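Membrane-bound lytic murein transglycosylase (Agrobacterium tumefaciens, PDB 2PNW) probably cleaves the glycan strands of bacterial cell-wall peptidoglycan, as MltA-type lytic transglycosylases do, leaving 1,6-anhydro muramic acid ends. Local coordinates at residues His38-Lys43 and Leu63-Gln68; Phe184-Gln189 and Ile259-Ala264; Arg224-Pro229 and Arg238-Asp243; His309-Asp312 and Ala317-Met320. One frame throughout, in Å; residues are numbered along the deposited sequence. Where two conformers were deposited one is given.

Contact 1: residues His38-Lys43 and Leu63-Gln68. With SO4 (sulfate ion), chain B.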
loop_
_atom_site.group_PDB
_atom_site.type_symbol
_atom_site.label_atom_id
_atom_site.label_comp_id
_atom_site.label_asym_id
_atom_site.label_seq_id
_atom_site.Cartn_x
_atom_site.Cartn_y
_atom_site.Cartn_z
ATOM N N HIS A 38 4.962 -5.544 -17.261
ATOM C CA HIS A 38 5.195 -6.474 -16.169
ATOM C C HIS A 38 4.521 -7.831 -16.462
ATOM O O HIS A 38 5.146 -8.892 -16.292
ATOM C CB HIS A 38 4.684 -5.906 -14.840
ATOM C CG HIS A 38 4.738 -6.891 -13.716
ATOM N ND1 HIS A 38 5.929 -7.298 -13.145
ATOM C CD2 HIS A 38 3.758 -7.563 -13.069
ATOM C CE1 HIS A 38 5.677 -8.194 -12.202
ATOM N NE2 HIS A 38 4.370 -8.374 -12.139
ATOM N N LEU A 39 3.255 -7.810 -16.874
ATOM C CA LEU A 39 2.520 -9.084 -17.052
ATOM C C LEU A 39 3.035 -9.893 -18.239
ATOM O O LEU A 39 2.793 -11.107 -18.318
ATOM C CB LEU A 39 1.024 -8.837 -17.169
ATOM C CG LEU A 39 0.376 -8.310 -15.882
ATOM C CD1 LEU A 39 -1.075 -8.048 -16.125
ATOM C CD2 LEU A 39 0.537 -9.328 -14.709
ATOM N N ARG A 40 3.750 -9.224 -19.149
ATOM C CA ARG A 40 4.386 -9.926 -20.282
ATOM C C ARG A 40 5.723 -10.551 -19.907
ATOM O O ARG A 40 6.331 -11.253 -20.730
ATOM C CB ARG A 40 4.584 -8.967 -21.448
ATOM C CG ARG A 40 3.267 -8.649 -22.163
ATOM C CD ARG A 40 3.480 -7.554 -23.204
ATOM N NE ARG A 40 2.321 -7.416 -24.087
ATOM C CZ ARG A 40 2.110 -6.379 -24.898
ATOM N NH1 ARG A 40 2.968 -5.352 -24.932
ATOM N NH2 ARG A 40 1.024 -6.358 -25.666
ATOM N N ASN A 41 6.180 -10.312 -18.679
ATOM C CA ASN A 41 7.510 -10.839 -18.294
ATOM C C ASN A 41 7.578 -11.210 -16.821
ATOM O O ASN A 41 8.676 -11.277 -16.212
ATOM C CB ASN A 41 8.645 -9.869 -18.688
ATOM C CG ASN A 41 10.045 -10.543 -18.744
ATOM O OD1 ASN A 41 10.186 -11.758 -18.952
ATOM N ND2 ASN A 41 11.081 -9.732 -18.577
ATOM N N ALA A 42 6.418 -11.542 -16.256
ATOM C CA ALA A 42 6.373 -12.013 -14.872
ATOM C C ALA A 42 5.170 -12.913 -14.694
ATOM O O ALA A 42 4.309 -12.951 -15.569
ATOM C CB ALA A 42 6.283 -10.809 -13.889
ATOM N N LYS A 43 5.090 -13.611 -13.560
ATOM C CA LYS A 43 3.876 -14.379 -13.247
ATOM C C LYS A 43 2.646 -13.457 -13.148
ATOM O O LYS A 43 2.755 -12.307 -12.684
ATOM C CB LYS A 43 4.022 -15.198 -11.953
ATOM C CG LYS A 43 4.050 -14.384 -10.681
ATOM C CD LYS A 43 4.275 -15.273 -9.456
ATOM C CE LYS A 43 4.433 -14.412 -8.224
ATOM N NZ LYS A 43 4.566 -15.240 -6.961
ATOM N N LEU A 63 -5.772 -2.970 -25.459
ATOM C CA LEU A 63 -6.537 -1.921 -26.134
ATOM C C LEU A 63 -5.936 -0.540 -25.893
ATOM O O LEU A 63 -5.861 0.286 -26.819
ATOM C CB LEU A 63 -7.989 -1.935 -25.669
ATOM C CG LEU A 63 -8.816 -3.087 -26.245
ATOM C CD1 LEU A 63 -10.133 -3.159 -25.502
ATOM C CD2 LEU A 63 -9.023 -2.935 -27.748
ATOM N N ALA A 64 -5.505 -0.280 -24.657
ATOM C CA ALA A 64 -4.869 0.997 -24.334
ATOM C C ALA A 64 -3.580 1.145 -25.131
ATOM O O ALA A 64 -3.295 2.228 -25.642
ATOM C CB ALA A 64 -4.590 1.133 -22.813
ATOM N N GLU A 65 -2.804 0.061 -25.222
ATOM C CA GLU A 65 -1.525 0.051 -25.942
ATOM C C GLU A 65 -1.727 0.452 -27.408
ATOM O O GLU A 65 -0.917 1.188 -27.981
ATOM C CB GLU A 65 -0.906 -1.358 -25.890
ATOM C CG GLU A 65 0.360 -1.547 -26.726
ATOM C CD GLU A 65 0.930 -2.969 -26.666
ATOM O OE1 GLU A 65 0.177 -3.956 -26.770
ATOM O OE2 GLU A 65 2.151 -3.095 -26.511
ATOM N N ARG A 66 -2.824 -0.035 -27.987
ATOM C CA ARG A 66 -3.138 0.159 -29.412
ATOM C C ARG A 66 -3.681 1.544 -29.728
ATOM O O ARG A 66 -3.613 1.998 -30.870
ATOM C CB ARG A 66 -4.117 -0.921 -29.897
ATOM C CG ARG A 66 -3.459 -2.298 -29.944
ATOM C CD ARG A 66 -4.117 -3.262 -30.913
ATOM N NE ARG A 66 -3.076 -4.073 -31.555
ATOM C CZ ARG A 66 -3.277 -4.931 -32.555
ATOM N NH1 ARG A 66 -4.498 -5.120 -33.055
ATOM N NH2 ARG A 66 -2.243 -5.607 -33.058
ATOM N N GLY A 67 -4.221 2.209 -28.718
ATOM C CA GLY A 67 -4.833 3.506 -28.909
ATOM C C GLY A 67 -3.886 4.686 -28.860
ATOM O O GLY A 67 -2.666 4.549 -28.662
ATOM N N GLN A 68 -4.467 5.862 -29.037
ATOM C CA GLN A 68 -3.725 7.103 -28.935
ATOM C C GLN A 68 -4.628 8.099 -28.253
ATOM O O GLN A 68 -5.669 8.475 -28.785
ATOM C CB GLN A 68 -3.285 7.593 -30.321
ATOM C CG GLN A 68 -2.363 8.814 -30.287
ATOM C CD GLN A 68 -1.055 8.567 -29.546
ATOM O OE1 GLN A 68 -0.410 7.524 -29.711
ATOM N NE2 GLN A 68 -0.653 9.537 -28.724
HETATM S S SO4 B . 4.338 -11.909 -5.178
HETATM O O1 SO4 B . 5.426 -11.411 -4.326
HETATM O O2 SO4 B . 4.634 -11.617 -6.582
HETATM O O3 SO4 B . 4.208 -13.359 -5.003
HETATM O O4 SO4 B . 3.076 -11.250 -4.816
#
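R40 and E65 join two backbones that stay well apart, with CA atoms 12.9 Å from each other. R40 follows in the chain near the C-terminal end of helix 28-39. E65 lies in the last turn of helix 54-66, and G67 is the first residue to leave that helix. The main chains do not touch, so two long side chains do all the bridging. They come from opposite directions and both run extended. CG of E65 is anti to its backbone nitrogen (chi1 174°), which sends the carboxylate out from the helix toward the arginine.

R40 grips the carboxylate end-on, with one terminal nitrogen for each oxygen. R40 NH1 donates to E65 OE2 at 2.9 Å, and this bond is nearly straight at 168°. R40 NH2 donates to E65 OE1 at 2.8 Å. Both oxygens are met on their syn sides, but the two flat groups are not coplanar: their planes are 39° apart. OE2 lies in the guanidinium plane, while OE1 is tilted a little from it. Two bonds between the same groups limit rotation of either. R40 NH2 also forms a salt bridge with E62, one turn earlier on the same helix, so the arginine faces two acidic groups.

At the far end of 38-43, K43 NZ donates to O3 of a sulfate at 2.7 Å. K278 and R46 complete the basic surroundings of this ion, which probably came from the crystallisation liquor. The R40-E65 pair itself is a bidentate surface salt bridge between the C-terminal ends of two successive helices.

Contact 2: residues Phe184-Gln189 and Ile259-Ala264; sequences FFVHVQ and IFFREA
H187 on helix 180-189 packs against I259 and F261 of strand 259-263, both on one side of its ring plane. The strand passes the helix at a steep angle, with short-segment axes 8.9 Å apart at closest approach and directed 78° apart.

The histidine can be followed outward. CB of H187 rests 3.9 Å from CG1 of I259. Its chi1 of -75° sets CG anti to the carbonyl carbon and swings the ring toward the strand. CG of H187 then lies 4.0 Å from CB of I259. Beyond it, different ring atoms meet different partners. ND1 of H187 comes to 3.1 Å from the backbone N of I259. CE1 of H187, next to it, is 3.3 Å from the backbone O of I259. CD2 of H187 meets CE2 of F261 at 3.8 Å, and NE2 is close to the same carbon. F261 presents its edge over one face of the imidazole, with the ring planes at 75°. This is a T-shaped, edge-to-face pair.

The phenylalanine reaches one residue further back on the helix. Its CZ touches CG1 of V186 at 3.8 Å. V186 also packs on P104 and L106 of strand 96-109, and Y258 gives H187 a second edge-to-face ring partner.

The contact is buried and largely apolar, and it seats the helix against a strand of the MltA-specific insert domain. Its chemistry is mixed at a single residue: the imidazole serves as an aromatic surface for F261, while its ND1 and CE1 lie close to the main-chain N and O of I259.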
loop_
_atom_site.group_PDB
_atom_site.type_symbol
_atom_site.label_atom_id
_atom_site.label_comp_id
_atom_site.label_asym_id
_atom_site.label_seq_id
_atom_site.Cartn_x
_atom_site.Cartn_y
_atom_site.Cartn_z
ATOM N N PHE A 184 9.507 3.535 12.148
ATOM C CA PHE A 184 8.245 2.801 12.315
ATOM C C PHE A 184 7.216 3.150 11.249
ATOM O O PHE A 184 6.597 2.255 10.634
ATOM C CB PHE A 184 7.658 2.998 13.750
ATOM C CG PHE A 184 6.446 2.126 14.027
ATOM C CD1 PHE A 184 6.601 0.852 14.569
ATOM C CD2 PHE A 184 5.165 2.569 13.707
ATOM C CE1 PHE A 184 5.484 0.045 14.857
ATOM C CE2 PHE A 184 4.033 1.759 13.974
ATOM C CZ PHE A 184 4.215 0.480 14.543
ATOM N N PHE A 185 6.997 4.444 11.015
ATOM C CA PHE A 185 6.036 4.841 9.989
ATOM C C PHE A 185 6.440 4.442 8.558
ATOM O O PHE A 185 5.578 4.198 7.730
ATOM C CB PHE A 185 5.741 6.329 10.080
ATOM C CG PHE A 185 4.665 6.651 11.086
ATOM C CD1 PHE A 185 3.336 6.768 10.681
ATOM C CD2 PHE A 185 4.977 6.800 12.436
ATOM C CE1 PHE A 185 2.325 7.051 11.607
ATOM C CE2 PHE A 185 3.977 7.087 13.375
ATOM C CZ PHE A 185 2.658 7.232 12.967
ATOM N N VAL A 186 7.736 4.382 8.293
ATOM C CA VAL A 186 8.237 3.772 7.034
ATOM C C VAL A 186 7.837 2.277 6.924
ATOM O O VAL A 186 7.392 1.824 5.874
ATOM C CB VAL A 186 9.765 3.981 6.913
ATOM C CG1 VAL A 186 10.382 3.070 5.822
ATOM C CG2 VAL A 186 10.043 5.481 6.652
ATOM N N HIS A 187 7.966 1.510 8.002
ATOM C CA HIS A 187 7.438 0.132 7.998
ATOM C C HIS A 187 5.957 0.120 7.643
ATOM O O HIS A 187 5.523 -0.725 6.866
ATOM C CB HIS A 187 7.628 -0.548 9.366
ATOM C CG HIS A 187 9.042 -0.989 9.645
ATOM N ND1 HIS A 187 9.342 -2.264 10.078
ATOM C CD2 HIS A 187 10.232 -0.341 9.526
ATOM C CE1 HIS A 187 10.652 -2.378 10.235
ATOM N NE2 HIS A 187 11.213 -1.224 9.915
ATOM N N VAL A 188 5.180 1.050 8.210
ATOM C CA VAL A 188 3.737 1.097 7.958
ATOM C C VAL A 188 3.434 1.438 6.499
ATOM O O VAL A 188 2.555 0.804 5.870
ATOM C CB VAL A 188 3.035 2.112 8.912
ATOM C CG1 VAL A 188 1.536 2.206 8.631
ATOM C CG2 VAL A 188 3.259 1.693 10.370
ATOM N N GLN A 189 4.143 2.426 5.948
ATOM C CA GLN A 189 3.903 2.818 4.541
ATOM C C GLN A 189 4.391 1.721 3.570
ATOM O O GLN A 189 3.775 1.505 2.502
ATOM C CB GLN A 189 4.592 4.143 4.185
ATOM C CG GLN A 189 4.251 5.369 5.068
ATOM C CD GLN A 189 2.812 5.434 5.495
ATOM O OE1 GLN A 189 1.924 5.693 4.694
ATOM N NE2 GLN A 189 2.569 5.209 6.786
ATOM N N ILE A 259 8.995 -5.211 9.049
ATOM C CA ILE A 259 9.178 -5.158 7.592
ATOM C C ILE A 259 10.660 -5.183 7.228
ATOM O O ILE A 259 11.477 -4.456 7.819
ATOM C CB ILE A 259 8.500 -3.897 6.961
ATOM C CG1 ILE A 259 7.008 -3.830 7.323
ATOM C CG2 ILE A 259 8.744 -3.862 5.386
ATOM C CD1 ILE A 259 6.217 -5.172 7.075
ATOM N N PHE A 260 11.015 -6.060 6.284
ATOM C CA PHE A 260 12.378 -6.053 5.702
ATOM C C PHE A 260 12.299 -5.486 4.293
ATOM O O PHE A 260 11.284 -5.629 3.623
ATOM C CB PHE A 260 12.975 -7.471 5.674
ATOM C CG PHE A 260 13.124 -8.064 7.039
ATOM C CD1 PHE A 260 14.185 -7.672 7.849
ATOM C CD2 PHE A 260 12.179 -8.952 7.539
ATOM C CE1 PHE A 260 14.333 -8.204 9.129
ATOM C CE2 PHE A 260 12.331 -9.495 8.829
ATOM C CZ PHE A 260 13.405 -9.091 9.617
ATOM N N PHE A 261 13.355 -4.779 3.890
ATOM C CA PHE A 261 13.331 -3.949 2.688
ATOM C C PHE A 261 14.399 -4.410 1.708
ATOM O O PHE A 261 15.349 -5.124 2.073
ATOM C CB PHE A 261 13.581 -2.453 3.067
ATOM C CG PHE A 261 12.480 -1.842 3.892
ATOM C CD1 PHE A 261 11.412 -1.209 3.287
ATOM C CD2 PHE A 261 12.521 -1.916 5.289
ATOM C CE1 PHE A 261 10.355 -0.630 4.056
ATOM C CE2 PHE A 261 11.487 -1.365 6.057
ATOM C CZ PHE A 261 10.406 -0.724 5.446
ATOM N N ARG A 262 14.234 -3.988 0.454
ATOM C CA ARG A 262 15.273 -4.085 -0.570
ATOM C C ARG A 262 15.381 -2.720 -1.246
ATOM O O ARG A 262 14.406 -1.980 -1.317
ATOM C CB ARG A 262 14.889 -5.129 -1.638
ATOM C CG ARG A 262 13.610 -4.778 -2.396
ATOM C CD ARG A 262 13.262 -5.835 -3.470
ATOM N NE ARG A 262 12.151 -5.429 -4.355
ATOM C CZ ARG A 262 12.284 -4.697 -5.473
ATOM N NH1 ARG A 262 13.470 -4.228 -5.860
ATOM N NH2 ARG A 262 11.212 -4.401 -6.200
ATOM N N GLU A 263 16.569 -2.414 -1.753
ATOM C CA GLU A 263 16.761 -1.230 -2.582
ATOM C C GLU A 263 16.073 -1.403 -3.930
ATOM O O GLU A 263 16.114 -2.493 -4.529
ATOM C CB GLU A 263 18.252 -0.966 -2.779
ATOM C CG GLU A 263 18.954 -0.533 -1.504
ATOM C CD GLU A 263 20.428 -0.173 -1.715
ATOM O OE1 GLU A 263 20.746 0.452 -2.770
ATOM O OE2 GLU A 263 21.256 -0.511 -0.818
ATOM N N ALA A 264 15.446 -0.327 -4.409
ATOM C CA ALA A 264 14.714 -0.339 -5.663
ATOM C C ALA A 264 15.066 0.915 -6.461
ATOM O O ALA A 264 15.859 1.743 -5.977
ATOM C CB ALA A 264 13.245 -0.399 -5.410
#

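Contact 3: residues Arg224-Pro229 and Arg238-Asp243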
loop_
_atom_site.group_PDB
_atom_site.type_symbol
_atom_site.label_atom_id
_atom_site.label_comp_id
_atom_site.label_asym_id
_atom_site.label_seq_id
_atom_site.Cartn_x
_atom_site.Cartn_y
_atom_site.Cartn_z
ATOM N N ARG A 224 -6.960 2.709 24.718
ATOM C CA ARG A 224 -6.437 3.090 26.017
ATOM C C ARG A 224 -6.879 4.519 26.393
ATOM O O ARG A 224 -6.468 5.022 27.419
ATOM C CB ARG A 224 -4.900 3.011 26.033
ATOM C CG ARG A 224 -4.260 1.592 25.963
ATOM C CD ARG A 224 -4.158 0.954 27.359
ATOM N NE ARG A 224 -3.112 1.588 28.159
ATOM C CZ ARG A 224 -2.924 1.429 29.471
ATOM N NH1 ARG A 224 -3.714 0.633 30.179
ATOM N NH2 ARG A 224 -1.913 2.055 30.069
ATOM N N GLY A 225 -7.676 5.182 25.557
ATOM C CA GLY A 225 -8.154 6.543 25.871
ATOM C C GLY A 225 -7.078 7.617 25.786
ATOM O O GLY A 225 -7.199 8.686 26.402
ATOM N N GLU A 226 -6.011 7.349 25.027
ATOM C CA GLU A 226 -4.900 8.319 24.882
ATOM C C GLU A 226 -5.161 9.396 23.830
ATOM O O GLU A 226 -4.624 10.515 23.915
ATOM C CB GLU A 226 -3.579 7.623 24.559
ATOM C CG GLU A 226 -3.182 6.503 25.504
ATOM C CD GLU A 226 -2.764 6.988 26.883
ATOM O OE1 GLU A 226 -2.649 8.222 27.112
ATOM O OE2 GLU A 226 -2.529 6.114 27.730
ATOM N N LEU A 227 -5.959 9.059 22.826
ATOM C CA LEU A 227 -6.264 9.986 21.764
ATOM C C LEU A 227 -7.771 10.062 21.559
ATOM O O LEU A 227 -8.504 9.129 21.878
ATOM C CB LEU A 227 -5.547 9.582 20.458
ATOM C CG LEU A 227 -4.001 9.603 20.467
ATOM C CD1 LEU A 227 -3.444 8.886 19.243
ATOM C CD2 LEU A 227 -3.477 11.021 20.508
ATOM N N ASP A 228 -8.206 11.193 21.016
ATOM C CA ASP A 228 -9.612 11.465 20.710
ATOM C C ASP A 228 -9.987 10.874 19.349
ATOM O O ASP A 228 -9.373 11.227 18.341
ATOM C CB ASP A 228 -9.789 12.989 20.704
ATOM C CG ASP A 228 -11.236 13.443 20.485
ATOM O OD1 ASP A 228 -12.144 12.620 20.214
ATOM O OD2 ASP A 228 -11.450 14.671 20.582
ATOM N N PRO A 229 -11.004 9.983 19.300
ATOM C CA PRO A 229 -11.392 9.436 17.992
ATOM C C PRO A 229 -11.846 10.487 16.978
ATOM O O PRO A 229 -11.763 10.248 15.774
ATOM C CB PRO A 229 -12.543 8.472 18.324
ATOM C CG PRO A 229 -13.009 8.858 19.689
ATOM C CD PRO A 229 -11.808 9.402 20.399
ATOM N N ARG A 238 1.802 10.769 16.041
ATOM C CA ARG A 238 3.207 11.154 16.142
ATOM C C ARG A 238 3.429 12.147 17.310
ATOM O O ARG A 238 4.417 12.047 18.034
ATOM C CB ARG A 238 3.656 11.793 14.843
ATOM C CG ARG A 238 3.932 10.802 13.689
ATOM C CD ARG A 238 4.322 11.641 12.451
ATOM N NE ARG A 238 4.586 10.862 11.226
ATOM C CZ ARG A 238 5.759 10.320 10.906
ATOM N NH1 ARG A 238 6.787 10.410 11.732
ATOM N NH2 ARG A 238 5.911 9.699 9.738
ATOM N N GLN A 239 2.501 13.080 17.496
ATOM C CA GLN A 239 2.615 14.033 18.640
ATOM C C GLN A 239 2.596 13.271 19.968
ATOM O O GLN A 239 3.401 13.550 20.869
ATOM C CB GLN A 239 1.476 15.069 18.613
ATOM C CG GLN A 239 1.644 16.226 19.657
ATOM C CD GLN A 239 2.930 17.000 19.455
ATOM O OE1 GLN A 239 3.152 17.587 18.396
ATOM N NE2 GLN A 239 3.789 16.997 20.462
ATOM N N TRP A 240 1.649 12.339 20.105
ATOM C CA TRP A 240 1.522 11.558 21.361
ATOM C C TRP A 240 2.816 10.832 21.632
ATOM O O TRP A 240 3.350 10.870 22.740
ATOM C CB TRP A 240 0.359 10.543 21.303
ATOM C CG TRP A 240 0.141 9.882 22.651
ATOM C CD1 TRP A 240 -0.732 10.299 23.633
ATOM C CD2 TRP A 240 0.817 8.731 23.179
ATOM N NE1 TRP A 240 -0.639 9.470 24.730
ATOM C CE2 TRP A 240 0.312 8.514 24.489
ATOM C CE3 TRP A 240 1.819 7.872 22.686
ATOM C CZ2 TRP A 240 0.750 7.466 25.298
ATOM C CZ3 TRP A 240 2.272 6.833 23.498
ATOM C CH2 TRP A 240 1.736 6.640 24.800
ATOM N N LEU A 241 3.361 10.189 20.599
ATOM C CA LEU A 241 4.624 9.478 20.727
ATOM C C LEU A 241 5.796 10.420 21.055
ATOM O O LEU A 241 6.660 10.086 21.851
ATOM C CB LEU A 241 4.908 8.686 19.432
ATOM C CG LEU A 241 3.993 7.458 19.221
ATOM C CD1 LEU A 241 4.136 7.007 17.719
ATOM C CD2 LEU A 241 4.292 6.308 20.211
ATOM N N ALA A 242 5.823 11.591 20.430
ATOM C CA ALA A 242 6.863 12.603 20.747
ATOM C C ALA A 242 6.776 13.045 22.224
ATOM O O ALA A 242 7.796 13.294 22.858
ATOM C CB ALA A 242 6.700 13.812 19.857
ATOM N N ASP A 243 5.557 13.125 22.738
ATOM C CA ASP A 243 5.291 13.536 24.137
ATOM C C ASP A 243 5.449 12.425 25.181
ATOM O O ASP A 243 5.354 12.683 26.406
ATOM C CB ASP A 243 3.884 14.133 24.235
ATOM C CG ASP A 243 3.780 15.481 23.557
ATOM O OD1 ASP A 243 4.805 16.162 23.424
ATOM O OD2 ASP A 243 2.666 15.856 23.180
#
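E226 and L227 both reach W240, and they approach it at different points. The preceding R224 ends the run out of helix 217-223. G225 is the first residue to leave helical geometry. It has positive phi and closes the helix with a Schellman motif.

E226 comes next, and its side chain crosses the indole at an angle. The chain bends at chi2 (-71°), folding the carboxylate back beside the pyrrole nitrogen. CB of E226 is 3.5 Å from W240 NE1. W240 NE1 donates to E226 OE1, but at 3.4 Å and 142° this is a weak bond. The carboxylate itself is turned 57° from the indole, and its CD lies 3.9 Å from W240 CZ2. CB and CG of the glutamate stand above the indole plane near the nitrogen, while OE1 drops to the ring edge, near that plane.

L227 meets the base of the same side chain. Its CD2 touches CB of W240 at 3.9 Å. D228 then turns the loop toward the next helix, with its OD1 accepting from the backbone N of K230, as in an Asx turn.

Other residues complete the setting of W240. L221 and V251 pack against it from the two neighbouring helices, and the ring of H244 stacks on it. Along the helix, Q239 NE2 donates to D243 OD2 at 3.2 Å, from above the carboxylate plane.

The whole is a helix-loop-helix of the insert domain, with a Schellman end on the first helix and a tryptophan of the second packed on the connecting loop.

Contact 4: residues His309-Asp312 and Ala317-Met320; sequences HLDD and ARLM
R318 reaches D311 through two bends. Its CG sits between the backbone N and the carbonyl carbon (chi1 65°), and the chain turns again at chi3 (77°). Together these fold the guanidinium back toward the loop that joins the antiparallel strands 299-304 and 316-324. The hairpin so formed belongs to the 3D domain, a member of the double-psi beta-barrel clan.

One nitrogen does all the direct work across the contact. R318 NH2 lies 3.0 Å from D311 OD1, in a salt bridge. The same NH2 is 3.2 Å from D311 OD2. The carboxylate stands at the guanidinium edge, with the planes 75° apart. One nitrogen facing both oxygens is not an end-on pairing, and each hydrogen bond here is weak. A third weak bond runs from R318 NH2 to the backbone O of L310 at 3.2 Å. CB of L310 lies further back, 4.1 Å from the same nitrogen.

The other terminal nitrogen, NH1, turns away to the backbone O of G284. With the bonds of NH2 and NE, this limits rotation of the group. The guanidinium thus ties the hairpin loop to the residue just before R285, whose side chain R318 also touches.

A water sits beside the salt bridge. It donates to D311 OD2 at 2.6 Å, and it accepts from R318 NE and from the backbone N of A317, each 3.0 Å from its oxygen.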
loop_
_atom_site.group_PDB
_atom_site.type_symbol
_atom_site.label_atom_id
_atom_site.label_comp_id
_atom_site.label_asym_id
_atom_site.label_seq_id
_atom_site.Cartn_x
_atom_site.Cartn_y
_atom_site.Cartn_z
ATOM N N HIS A 309 -9.230 18.128 0.699
ATOM C CA HIS A 309 -7.884 18.686 0.783
ATOM C C HIS A 309 -6.871 18.094 -0.199
ATOM O O HIS A 309 -5.724 18.546 -0.246
ATOM C CB HIS A 309 -7.362 18.698 2.232
ATOM C CG HIS A 309 -6.943 17.358 2.753
ATOM N ND1 HIS A 309 -7.836 16.455 3.282
ATOM C CD2 HIS A 309 -5.720 16.791 2.873
ATOM C CE1 HIS A 309 -7.188 15.376 3.685
ATOM N NE2 HIS A 309 -5.899 15.558 3.456
ATOM N N LEU A 310 -7.302 17.113 -0.997
ATOM C CA LEU A 310 -6.477 16.611 -2.107
ATOM C C LEU A 310 -6.886 17.233 -3.452
ATOM O O LEU A 310 -6.322 16.902 -4.493
ATOM C CB LEU A 310 -6.525 15.074 -2.197
ATOM C CG LEU A 310 -6.280 14.282 -0.910
ATOM C CD1 LEU A 310 -6.303 12.784 -1.179
ATOM C CD2 LEU A 310 -4.953 14.700 -0.280
ATOM N N ASP A 311 -7.878 18.122 -3.429
ATOM C CA ASP A 311 -8.380 18.738 -4.658
ATOM C C ASP A 311 -8.594 20.237 -4.461
ATOM O O ASP A 311 -9.497 20.821 -5.077
ATOM C CB ASP A 311 -9.697 18.085 -5.097
ATOM C CG ASP A 311 -9.511 16.677 -5.648
ATOM O OD1 ASP A 311 -9.493 15.715 -4.850
ATOM O OD2 ASP A 311 -9.426 16.535 -6.885
ATOM N N ASP A 312 -7.774 20.842 -3.594
ATOM C CA ASP A 312 -7.833 22.289 -3.297
ATOM C C ASP A 312 -9.270 22.752 -2.993
ATOM O O ASP A 312 -9.769 23.710 -3.593
ATOM C CB ASP A 312 -7.191 23.088 -4.451
ATOM C CG ASP A 312 -7.021 24.585 -4.141
ATOM O OD1 ASP A 312 -7.056 24.994 -2.952
ATOM O OD2 ASP A 312 -6.840 25.358 -5.116
ATOM N N ALA A 317 -12.950 12.982 -6.596
ATOM C CA ALA A 317 -13.691 12.139 -7.532
ATOM C C ALA A 317 -12.794 11.845 -8.716
ATOM O O ALA A 317 -12.712 12.645 -9.647
ATOM C CB ALA A 317 -14.994 12.836 -8.001
ATOM N N ARG A 318 -12.122 10.693 -8.692
ATOM C CA ARG A 318 -11.142 10.404 -9.735
ATOM C C ARG A 318 -11.000 8.923 -9.992
ATOM O O ARG A 318 -11.302 8.099 -9.129
ATOM C CB ARG A 318 -9.773 11.022 -9.402
ATOM C CG ARG A 318 -9.088 10.471 -8.189
ATOM C CD ARG A 318 -7.752 11.176 -7.934
ATOM N NE ARG A 318 -7.913 12.507 -7.328
ATOM C CZ ARG A 318 -6.939 13.162 -6.685
ATOM N NH1 ARG A 318 -5.729 12.620 -6.552
ATOM N NH2 ARG A 318 -7.169 14.367 -6.169
ATOM N N LEU A 319 -10.571 8.608 -11.206
ATOM C CA LEU A 319 -10.239 7.244 -11.601
ATOM C C LEU A 319 -8.824 6.900 -11.177
ATOM O O LEU A 319 -7.885 7.679 -11.404
ATOM C CB LEU A 319 -10.370 7.085 -13.109
ATOM C CG LEU A 319 -10.312 5.639 -13.645
ATOM C CD1 LEU A 319 -11.470 4.778 -13.077
ATOM C CD2 LEU A 319 -10.360 5.660 -15.146
ATOM N N MET A 320 -8.677 5.719 -10.585
ATOM C CA MET A 320 -7.394 5.305 -10.015
ATOM C C MET A 320 -7.117 3.880 -10.461
ATOM O O MET A 320 -7.991 3.221 -11.018
ATOM C CB MET A 320 -7.460 5.384 -8.476
ATOM C CG MET A 320 -7.874 6.788 -7.879
ATOM S SD MET A 320 -7.898 6.772 -6.061
ATOM C CE MET A 320 -6.137 7.033 -5.840
HETATM O O HOH W 1 -10.350 14.168 -7.529
#

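Contact 2 is the buried one; contacts 1, 3 and 4 lie at the surface. Their chemistry follows. Aromatic and apolar groups dominate contact 2, whereas contacts 1 and 4 rest on an arginine with an acid. Contact 1 joins two helix ends by side chains alone, while contact 4 also uses a backbone oxygen and a water within one hairpin. Contact 3 mixes a tryptophan with a weak polar bond. Contacts 2 and 3 share the insert domain: 224-229 and 238-243 fall inside the loop closed by contact 2, and R238 makes a cation-pi contact with F185. Contact 4 belongs to the 3D domain. Contacts 1 and 3 lie about 46 Å apart, centre to centre.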